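Local atomic coordinates of 2-oxoglutarate (2OG) and Fe(II)-dependent oxygenase superfamily protein (Arabidopsis thaliana, PDB entry 6KWA), a protein that probably catalyses the 2-oxoglutarate-dependent oxidation of the auxin indole-3-acetic acid to inactive 2-oxoindole-3-acetic acid. Residues D50-R54 with L102-Q108. Numbering follows the deposited sequence.
Sequences DLFQR and LEASADQ
The guanidinium of Arg54 reaches into the link between two helices and bonds to carbonyls just past the end of one and to a side chain in the first turn of the next. Helix 92-101 closes with a Schellman motif at Glu103, and helix 106-133 opens with a capping box between Ser105 and Gln108. Arg54 is the last residue of a type I turn that starts at Leu51. The modelled 2.4 Å between Arg54 NH2 and Glu103 O is too short to be taken at face value, so its exact length is doubtful. NE makes a weak bond to Leu102 O (2.7 Å, 128°). NH2 also donates to Gln108 OE1 at 3.1 Å, in the carbonyl plane and on a lone pair. Ser105 N approaches the same oxygen from above that plane, at 2.9 Å. The other end of the amide, NE2, donates to Asp50 OD2 at 2.9 Å. Asp50 is turned to this side because its CG lies anti to the backbone N (chi1 -161°). A leucine in place of Gln108 would probably leave Ser105 N without this acceptor and Asp50 OD2 with one donor fewer. Leu51 CD2 sits over the centre of one guanidinium face of Arg54 and packs on Leu102 CB at 4.2 Å. Leu51 also touches Phe98, and Leu102 touches Leu84 of strand 81-87. The Glu103 carboxylate turns elsewhere, to a salt bridge with Arg61. On Asp50 OD2, Arg54 NH1 completes a salt bridge at 2.9 Å, arriving on the face opposite Gln108 NE2.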
# COMPACT_ATOMS: atom_id res chain seq x y z
N ASP A 50 -8.91 -6.59 16.23
CA ASP A 50 -10.25 -6.91 16.66
C ASP A 50 -11.17 -7.38 15.52
O ASP A 50 -11.97 -8.30 15.70
CB ASP A 50 -10.90 -5.72 17.36
CG ASP A 50 -12.08 -6.14 18.22
OD1 ASP A 50 -11.85 -6.96 19.13
OD2 ASP A 50 -13.23 -5.70 17.97
N LEU A 51 -11.10 -6.73 14.36
CA LEU A 51 -11.95 -7.17 13.25
C LEU A 51 -11.63 -8.61 12.87
O LEU A 51 -12.54 -9.39 12.56
CB LEU A 51 -11.81 -6.24 12.03
CG LEU A 51 -12.36 -4.84 12.27
CD1 LEU A 51 -12.30 -3.95 11.04
CD2 LEU A 51 -13.80 -4.92 12.80
N PHE A 52 -10.36 -9.01 12.96
CA PHE A 52 -9.98 -10.38 12.60
C PHE A 52 -10.44 -11.44 13.60
O PHE A 52 -10.42 -12.63 13.31
CB PHE A 52 -8.47 -10.49 12.42
CG PHE A 52 -7.99 -10.10 11.05
CD1 PHE A 52 -8.42 -10.80 9.92
CD2 PHE A 52 -7.12 -9.03 10.88
CE1 PHE A 52 -7.98 -10.45 8.65
CE2 PHE A 52 -6.67 -8.68 9.60
CZ PHE A 52 -7.10 -9.40 8.49
N GLN A 53 -10.86 -11.00 14.78
CA GLN A 53 -11.40 -11.92 15.77
C GLN A 53 -12.91 -12.05 15.65
O GLN A 53 -13.53 -12.76 16.42
CB GLN A 53 -10.96 -11.51 17.17
CG GLN A 53 -9.59 -12.08 17.44
CD GLN A 53 -8.83 -11.37 18.51
OE1 GLN A 53 -9.35 -10.47 19.17
NE2 GLN A 53 -7.55 -11.71 18.64
N ARG A 54 -13.49 -11.36 14.67
CA ARG A 54 -14.93 -11.47 14.43
C ARG A 54 -15.25 -12.92 14.05
O ARG A 54 -14.37 -13.63 13.54
CB ARG A 54 -15.39 -10.53 13.31
CG ARG A 54 -15.52 -9.06 13.71
CD ARG A 54 -16.65 -8.82 14.70
NE ARG A 54 -17.00 -7.41 14.80
CZ ARG A 54 -16.35 -6.53 15.56
NH1 ARG A 54 -15.34 -6.92 16.31
NH2 ARG A 54 -16.74 -5.26 15.60
N LEU A 102 -18.83 -5.97 8.98
CA LEU A 102 -17.97 -6.53 10.02
C LEU A 102 -18.46 -6.23 11.42
O LEU A 102 -17.77 -6.55 12.41
CB LEU A 102 -16.55 -6.02 9.86
CG LEU A 102 -15.61 -6.79 8.94
CD1 LEU A 102 -15.44 -8.23 9.38
CD2 LEU A 102 -16.13 -6.71 7.53
N GLU A 103 -19.63 -5.60 11.50
CA GLU A 103 -20.25 -5.21 12.76
C GLU A 103 -19.25 -4.42 13.56
O GLU A 103 -18.93 -4.74 14.71
CB GLU A 103 -20.72 -6.42 13.55
CG GLU A 103 -21.70 -7.25 12.75
CD GLU A 103 -22.07 -8.55 13.43
OE1 GLU A 103 -21.43 -8.92 14.45
OE2 GLU A 103 -23.00 -9.22 12.91
N ALA A 104 -18.72 -3.39 12.91
CA ALA A 104 -17.81 -2.50 13.59
C ALA A 104 -18.60 -1.79 14.68
O ALA A 104 -19.76 -1.42 14.49
CB ALA A 104 -17.20 -1.50 12.61
N SER A 105 -17.98 -1.64 15.83
CA SER A 105 -18.53 -0.79 16.84
C SER A 105 -18.58 0.64 16.31
O SER A 105 -18.01 0.95 15.26
CB SER A 105 -17.67 -0.89 18.09
OG SER A 105 -16.46 -0.18 17.93
N ALA A 106 -19.24 1.53 17.05
CA ALA A 106 -19.34 2.94 16.68
C ALA A 106 -17.95 3.58 16.59
O ALA A 106 -17.67 4.33 15.66
CB ALA A 106 -20.22 3.71 17.70
N ASP A 107 -17.14 3.36 17.61
CA ASP A 107 -15.78 3.87 17.69
C ASP A 107 -14.95 3.37 16.53
O ASP A 107 -14.19 4.13 15.93
CB ASP A 107 -15.11 3.42 19.00
CG ASP A 107 -15.44 4.33 20.17
OD1 ASP A 107 -16.31 5.22 20.04
OD2 ASP A 107 -14.81 4.13 21.24
N GLN A 108 -15.10 2.08 16.24
CA GLN A 108 -14.33 1.44 15.19
C GLN A 108 -14.71 1.99 13.84
O GLN A 108 -13.88 2.13 12.95
CB GLN A 108 -14.56 -0.05 15.21
CG GLN A 108 -13.70 -0.77 16.21
CD GLN A 108 -14.20 -2.16 16.50
OE1 GLN A 108 -15.22 -2.61 15.95
NE2 GLN A 108 -13.44 -2.89 17.30